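Glutaminyl-tRNA synthetase (Saccharomyces cerevisiae, PDB 3TL4) joins glutamine to tRNA(Gln) at the expense of ATP, this chain being its appended N-terminal tRNA-binding domain. Local coordinates at residues N48-T51 and R52-H56; G80-T84 and S85-D89; G106-N110 and S111-I115. One frame throughout, in Å; residues are numbered along the deposited sequence.

Contact 1 (N48-T51 and R52-H56); sequences NKST and RALVH
Asn48 O receives Arg52 N at 2.9 Å in the first of four successive i to i+4 bonds, which continue as Ala53 to Lys49, Leu54 to Ser50 and Val55 to Thr51 and set up the opening turns of helix 49-62. The Asn48 side chain bends round to meet the start of the helix. Its OD1 accepts from Thr51 N at 2.9 Å, the donor standing above the carbonyl plane, and takes a second, weak and strongly bent bond from Ser50 N, so one oxygen serves two amides of the first turn. Thr51 answers in the other direction: with chi1 at 55°, OG1 sits between its own backbone N and carbonyl carbon and faces Asn48 N, 3.4 Å away, in a weak but fairly straight bond. This reciprocal pair is a capping box, with Asn48 at the N-cap; Thr51 OG1 is also tied to Tyr45 OH, which anchors the box to the preceding loop. Across the mouth of the helix lies Arg52. Its CG passes Asn48 O at 3.1 Å, and the bend at chi3 (-74°) folds the guanidinium back over the peptide, one face centred on Asn48 C at 3.3 Å. NH2 comes within 3.2 Å of Lys49 N, but both are donors and the approach is packing alone; the strongest polar partner of the group is Val14 O, bonded to NH1, while Phe16 and Trp47 touch the same side chain. On another side of the helix, Leu54 sets CG against Ser50 O at 3.2 Å and CD1 near Ser50 OG at 3.9 Å, and together with Thr51 it packs on Ile77 of helix 70-78. Val55 instead touches Leu34 and Leu37 of helix 28-39.

Contact 2 (G80-T84 and S85-D89); sequences GDLKT and SLQVD
Gln87, in the first turn of helix 85-98, reaches back over Thr84 and Lys83 of the loop that leads into it. Its CB lies between Leu82 CD2, 4.0 Å away, and Thr84 O, while CG passes Thr84 OG1 at 3.4 Å. Chi1 of -71° sets CG beside the backbone N, and the chain then runs extended, carrying the amide past the helix start to the peptides of the loop. There OE1 accepts from Lys83 N at 2.8 Å in a nearly straight bond whose donor stands well above the amide's carbonyl plane; Lys83 CB brushes the same oxygen at 3.6 Å. Gln87 NE2 makes a weak, bent bond to Asp81 O at 3.4 Å. Its better partner is Ser111 O, beyond the loop. The backbone of Gln87 is held as well: Thr84 is the N-cap, its OG1 accepting from Gln87 N at 3.1 Å, and Val88 N closes the first helical bond on Thr84 O at 3.0 Å. The loop itself leaves helix 70-78 by a Schellman motif at Gly80, whose phi of 87° would jam a side chain against the preceding carbonyl, so the short connector is shaped at both ends. On the buried side, Leu82 CB meets Val88 CG2 at 4.3 Å; Leu82 leans on Ile73, and Val88 on Leu54, Leu58 and Phe61 of helix 49-62. Ser85 OG is bonded to Asn57 OD1 on helix 49-62.

Contact 3 (G106-N110 and S111-I115); sequences GMNEN and SGVGI
Ser111 turns its hydroxyl back onto the end of helix 104-109, OG donating to Met107 O at 2.8 Å from above the carbonyl plane. Asn110 N reaches the same oxygen from the opposite face, so the carbonyl is gripped by two donors. Asn108 O is held likewise: Ser111 N at 3.1 Å and Val113 N at 3.2 Å come to it from opposite faces, drawing the departing chain back against the last turn. Packing is close here. Val113 lies across the Asn108 side chain, with CB against CB at 3.7 Å, CG2 at 3.4 Å from OD1, and both methyls touching CG. An alanine in place of Asn108 would probably leave both Val113 methyls without the amide they rest on and open a gap beside Asp81. Met107, a selenomethionine, and Ser111 continue this inner side, both touching Ala91 of helix 85-98. The other side is looser and faces solvent. Glu109 is exposed, and its carbonyl joins Gly112 through a water, which donates to Glu109 O at 2.8 Å and accepts from Gly112 N at 2.9 Å. Here too Asn110 swings its side chain back along the helix, ND2 donating to Gly106 O at 2.9 Å with that oxygen close to its amide plane. Gly112 has positive phi, and Gly114, at 82°, occupies a position where a side chain would strike the preceding carbonyl, as suits the third residue of the type II beta turn from Gly112 to Ile115 that follows this helix terminus.

Contacts 1 and 2 both open helices, with N-cap side chains accepting from first-turn amides; contact 3 closes one, and there the carbonyls are what the following chain must satisfy. Contact 1 lies within helix 49-62. Contact 2 joins the loop after helix 70-78 to helix 85-98, is nearest the middle of the chain and touches both others: Leu54 of contact 1 packs on its loop backbone, and its Leu82 meets Val113 of contact 3. All three are partly buried; contact 3, at the end of helix 104-109, has its exposed side at Glu109 and Asn110. Contact 1 relies on a reciprocal box and a guanidinium laid over a peptide, contact 2 on a reaching amide, contact 3 on doubly bonded carbonyls and a water.

Contact 1 (N48-T51 and R52-H56)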
loop_
_atom_site.group_PDB
_atom_site.type_symbol
_atom_site.label_atom_id
_atom_site.label_comp_id
_atom_site.label_asym_id
_atom_site.label_seq_id
_atom_site.Cartn_x
_atom_site.Cartn_y
_atom_site.Cartn_z
ATOM N N ASN A 48 -12.489 7.245 -8.904
ATOM C CA ASN A 48 -12.675 5.852 -9.315
ATOM C C ASN A 48 -12.551 4.946 -8.094
ATOM O O ASN A 48 -12.337 5.429 -6.982
ATOM C CB ASN A 48 -11.678 5.441 -10.411
ATOM C CG ASN A 48 -10.237 5.642 -9.987
ATOM O OD1 ASN A 48 -9.765 5.028 -9.020
ATOM N ND2 ASN A 48 -9.532 6.516 -10.696
ATOM N N LYS A 49 -12.685 3.641 -8.299
ATOM C CA LYS A 49 -12.678 2.693 -7.192
ATOM C C LYS A 49 -11.379 2.791 -6.403
ATOM O O LYS A 49 -11.376 2.730 -5.176
ATOM C CB LYS A 49 -12.899 1.266 -7.704
ATOM C CG LYS A 49 -12.984 0.220 -6.610
ATOM C CD LYS A 49 -13.654 -1.065 -7.105
ATOM C CE LYS A 49 -12.797 -1.806 -8.115
ATOM N NZ LYS A 49 -11.608 -2.438 -7.478
ATOM N N SER A 50 -10.280 2.966 -7.127
ATOM C CA SER A 50 -8.957 3.062 -6.530
ATOM C C SER A 50 -8.771 4.315 -5.657
ATOM O O SER A 50 -8.384 4.214 -4.494
ATOM C CB SER A 50 -7.886 2.996 -7.627
ATOM O OG SER A 50 -6.586 3.268 -7.121
ATOM N N THR A 51 -9.038 5.496 -6.205
ATOM C CA THR A 51 -8.791 6.719 -5.439
ATOM C C THR A 51 -9.830 6.941 -4.327
ATOM O O THR A 51 -9.480 7.403 -3.242
ATOM C CB THR A 51 -8.606 7.974 -6.338
ATOM O OG1 THR A 51 -9.722 8.124 -7.211
ATOM C CG2 THR A 51 -7.340 7.848 -7.184
ATOM N N ARG A 52 -11.090 6.582 -4.579
ATOM C CA ARG A 52 -12.095 6.568 -3.517
ATOM C C ARG A 52 -11.594 5.753 -2.315
ATOM O O ARG A 52 -11.696 6.184 -1.162
ATOM C CB ARG A 52 -13.427 5.978 -4.011
ATOM C CG ARG A 52 -14.223 6.867 -4.966
ATOM C CD ARG A 52 -15.633 6.321 -5.140
ATOM N NE ARG A 52 -15.664 5.130 -5.983
ATOM C CZ ARG A 52 -15.796 5.179 -7.299
ATOM N NH1 ARG A 52 -15.909 6.359 -7.894
ATOM N NH2 ARG A 52 -15.812 4.066 -8.018
ATOM N N ALA A 53 -11.054 4.570 -2.589
ATOM C CA ALA A 53 -10.577 3.697 -1.526
ATOM C C ALA A 53 -9.374 4.308 -0.814
ATOM O O ALA A 53 -9.261 4.244 0.401
ATOM C CB ALA A 53 -10.214 2.322 -2.092
ATOM N N LEU A 54 -8.478 4.907 -1.584
ATOM C CA LEU A 54 -7.264 5.484 -1.029
ATOM C C LEU A 54 -7.571 6.707 -0.171
ATOM O O LEU A 54 -6.961 6.898 0.886
ATOM C CB LEU A 54 -6.272 5.833 -2.146
ATOM C CG LEU A 54 -5.671 4.630 -2.871
ATOM C CD1 LEU A 54 -4.863 5.068 -4.098
ATOM C CD2 LEU A 54 -4.809 3.827 -1.924
ATOM N N VAL A 55 -8.522 7.524 -0.611
ATOM C CA VAL A 55 -8.901 8.687 0.180
ATOM C C VAL A 55 -9.651 8.249 1.445
ATOM O O VAL A 55 -9.490 8.851 2.510
ATOM C CB VAL A 55 -9.677 9.745 -0.635
ATOM C CG1 VAL A 55 -11.026 9.201 -1.093
ATOM C CG2 VAL A 55 -9.868 11.009 0.190
ATOM N N HIS A 56 -10.426 7.172 1.358
ATOM C CA HIS A 56 -11.026 6.622 2.568
ATOM C C HIS A 56 -9.973 6.107 3.557
ATOM O O HIS A 56 -10.075 6.346 4.759
ATOM C CB HIS A 56 -12.052 5.540 2.268
ATOM C CG HIS A 56 -12.844 5.134 3.468
ATOM N ND1 HIS A 56 -13.012 3.821 3.847
ATOM C CD2 HIS A 56 -13.486 5.878 4.404
ATOM C CE1 HIS A 56 -13.734 3.771 4.951
ATOM N NE2 HIS A 56 -14.035 5.008 5.308
#

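Contact 2 (G80-T84 and S85-D89)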
loop_
_atom_site.group_PDB
_atom_site.type_symbol
_atom_site.label_atom_id
_atom_site.label_comp_id
_atom_site.label_asym_id
_atom_site.label_seq_id
_atom_site.Cartn_x
_atom_site.Cartn_y
_atom_site.Cartn_z
ATOM N N GLY A 80 -2.125 10.113 -8.930
ATOM C CA GLY A 80 -1.554 8.807 -9.246
ATOM C C GLY A 80 -0.152 8.567 -8.701
ATOM O O GLY A 80 0.462 7.540 -8.980
ATOM N N ASP A 81 0.361 9.518 -7.923
ATOM C CA ASP A 81 1.651 9.351 -7.265
ATOM C C ASP A 81 1.574 8.287 -6.160
ATOM O O ASP A 81 2.429 7.403 -6.068
ATOM C CB ASP A 81 2.141 10.687 -6.699
ATOM C CG ASP A 81 2.610 11.662 -7.791
ATOM O OD1 ASP A 81 2.885 11.219 -8.939
ATOM O OD2 ASP A 81 2.718 12.876 -7.491
ATOM N N LEU A 82 0.533 8.371 -5.341
ATOM C CA LEU A 82 0.328 7.432 -4.245
ATOM C C LEU A 82 -0.712 6.400 -4.655
ATOM O O LEU A 82 -1.912 6.688 -4.640
ATOM C CB LEU A 82 -0.148 8.181 -3.002
ATOM C CG LEU A 82 0.741 9.338 -2.538
ATOM C CD1 LEU A 82 0.103 10.050 -1.367
ATOM C CD2 LEU A 82 2.136 8.842 -2.159
ATOM N N LYS A 83 -0.247 5.202 -5.013
ATOM C CA LYS A 83 -1.102 4.162 -5.586
ATOM C C LYS A 83 -1.587 3.115 -4.586
ATOM O O LYS A 83 -2.561 2.420 -4.857
ATOM C CB LYS A 83 -0.386 3.433 -6.736
ATOM C CG LYS A 83 0.075 4.309 -7.881
ATOM C CD LYS A 83 -1.095 5.008 -8.570
ATOM C CE LYS A 83 -1.909 4.050 -9.433
ATOM N NZ LYS A 83 -2.973 4.742 -10.227
ATOM N N THR A 84 -0.912 2.971 -3.449
ATOM C CA THR A 84 -1.283 1.903 -2.509
ATOM C C THR A 84 -1.609 2.432 -1.113
ATOM O O THR A 84 -1.256 3.565 -0.769
ATOM C CB THR A 84 -0.180 0.813 -2.406
ATOM O OG1 THR A 84 1.016 1.393 -1.882
ATOM C CG2 THR A 84 0.128 0.225 -3.770
ATOM N N SER A 85 -2.297 1.605 -0.326
ATOM C CA SER A 85 -2.588 1.913 1.071
ATOM C C SER A 85 -1.294 2.131 1.816
ATOM O O SER A 85 -1.219 2.948 2.738
ATOM C CB SER A 85 -3.324 0.755 1.737
ATOM O OG SER A 85 -4.579 0.552 1.133
ATOM N N LEU A 86 -0.289 1.362 1.414
ATOM C CA LEU A 86 1.045 1.430 1.987
ATOM C C LEU A 86 1.696 2.794 1.736
ATOM O O LEU A 86 2.283 3.371 2.640
ATOM C CB LEU A 86 1.905 0.304 1.415
ATOM C CG LEU A 86 3.208 0.019 2.151
ATOM C CD1 LEU A 86 2.904 -0.591 3.503
ATOM C CD2 LEU A 86 4.098 -0.903 1.335
ATOM N N GLN A 87 1.581 3.312 0.515
ATOM C CA GLN A 87 2.126 4.639 0.192
ATOM C C GLN A 87 1.350 5.731 0.900
ATOM O O GLN A 87 1.923 6.741 1.319
ATOM C CB GLN A 87 2.088 4.915 -1.312
ATOM C CG GLN A 87 3.077 4.102 -2.136
ATOM C CD GLN A 87 3.119 4.560 -3.576
ATOM O OE1 GLN A 87 2.299 4.152 -4.392
ATOM N NE2 GLN A 87 4.076 5.414 -3.896
ATOM N N VAL A 88 0.042 5.535 1.024
ATOM C CA VAL A 88 -0.791 6.529 1.693
ATOM C C VAL A 88 -0.481 6.581 3.187
ATOM O O VAL A 88 -0.439 7.655 3.785
ATOM C CB VAL A 88 -2.287 6.290 1.456
ATOM C CG1 VAL A 88 -3.116 7.318 2.221
ATOM C CG2 VAL A 88 -2.587 6.362 -0.031
ATOM N N ASP A 89 -0.263 5.419 3.786
ATOM C CA ASP A 89 0.112 5.365 5.195
ATOM C C ASP A 89 1.466 6.058 5.423
ATOM O O ASP A 89 1.619 6.850 6.352
ATOM C CB ASP A 89 0.125 3.917 5.711
ATOM C CG ASP A 89 0.509 3.821 7.187
ATOM O OD1 ASP A 89 -0.348 4.088 8.058
ATOM O OD2 ASP A 89 1.674 3.478 7.475
#

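Contact 3 (G106-N110 and S111-I115)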
loop_
_atom_site.group_PDB
_atom_site.type_symbol
_atom_site.label_atom_id
_atom_site.label_comp_id
_atom_site.label_asym_id
_atom_site.label_seq_id
_atom_site.Cartn_x
_atom_site.Cartn_y
_atom_site.Cartn_z
ATOM N N GLY A 106 9.296 16.077 -0.461
ATOM C CA GLY A 106 9.661 15.389 0.765
ATOM C C GLY A 106 8.754 14.195 0.987
ATOM O O GLY A 106 9.202 13.085 1.268
HETATM N N MSE A 107 7.459 14.425 0.848
HETATM C CA MSE A 107 6.493 13.352 0.988
HETATM C C MSE A 107 6.731 12.251 -0.054
HETATM O O MSE A 107 6.860 11.088 0.289
HETATM C CB MSE A 107 5.090 13.910 0.839
HETATM C CG MSE A 107 4.008 12.913 1.168
HETATM SE SE MSE A 107 2.299 13.478 0.409
HETATM C CE MSE A 107 2.712 13.343 -1.484
ATOM N N ASN A 108 6.775 12.635 -1.324
ATOM C CA ASN A 108 7.062 11.709 -2.413
ATOM C C ASN A 108 8.296 10.851 -2.127
ATOM O O ASN A 108 8.243 9.624 -2.199
ATOM C CB ASN A 108 7.275 12.484 -3.716
ATOM C CG ASN A 108 5.975 12.912 -4.366
ATOM O OD1 ASN A 108 4.883 12.632 -3.856
ATOM N ND2 ASN A 108 6.086 13.591 -5.513
ATOM N N GLU A 109 9.401 11.515 -1.805
ATOM C CA GLU A 109 10.664 10.849 -1.488
ATOM C C GLU A 109 10.551 9.828 -0.347
ATOM O O GLU A 109 11.326 8.886 -0.279
ATOM C CB GLU A 109 11.733 11.902 -1.158
ATOM C CG GLU A 109 13.080 11.356 -0.697
ATOM C CD GLU A 109 14.186 12.410 -0.729
ATOM O OE1 GLU A 109 13.873 13.602 -0.961
ATOM O OE2 GLU A 109 15.368 12.045 -0.530
ATOM N N ASN A 110 9.590 10.018 0.548
ATOM C CA ASN A 110 9.428 9.113 1.679
ATOM C C ASN A 110 8.173 8.252 1.603
ATOM O O ASN A 110 7.815 7.596 2.573
ATOM C CB ASN A 110 9.460 9.882 2.996
ATOM C CG ASN A 110 10.835 10.431 3.303
ATOM O OD1 ASN A 110 11.682 9.727 3.851
ATOM N ND2 ASN A 110 11.074 11.688 2.938
ATOM N N SER A 111 7.525 8.235 0.441
ATOM C CA SER A 111 6.336 7.411 0.244
ATOM C C SER A 111 6.471 6.542 -0.990
ATOM O O SER A 111 5.484 6.232 -1.635
ATOM C CB SER A 111 5.094 8.287 0.107
ATOM O OG SER A 111 5.030 9.176 1.199
ATOM N N GLY A 112 7.699 6.175 -1.328
ATOM C CA GLY A 112 7.947 5.264 -2.429
ATOM C C GLY A 112 7.510 5.773 -3.788
ATOM O O GLY A 112 7.412 4.989 -4.741
ATOM N N VAL A 113 7.253 7.076 -3.898
ATOM C CA VAL A 113 6.780 7.636 -5.165
ATOM C C VAL A 113 7.851 7.485 -6.250
ATOM O O VAL A 113 9.018 7.779 -6.025
ATOM C CB VAL A 113 6.317 9.115 -5.023
ATOM C CG1 VAL A 113 6.093 9.746 -6.391
ATOM C CG2 VAL A 113 5.033 9.208 -4.169
ATOM N N GLY A 114 7.454 6.991 -7.417
ATOM C CA GLY A 114 8.387 6.834 -8.519
ATOM C C GLY A 114 9.230 5.575 -8.444
ATOM O O GLY A 114 9.944 5.243 -9.391
ATOM N N ILE A 115 9.154 4.877 -7.316
ATOM C CA ILE A 115 9.841 3.607 -7.150
ATOM C C ILE A 115 9.059 2.500 -7.839
ATOM O O ILE A 115 7.923 2.204 -7.451
ATOM C CB ILE A 115 9.977 3.229 -5.670
ATOM C CG1 ILE A 115 10.666 4.348 -4.892
ATOM C CG2 ILE A 115 10.722 1.902 -5.513
ATOM C CD1 ILE A 115 12.104 4.558 -5.284
HETATM O O HOH W 1 10.301 6.340 -0.085
#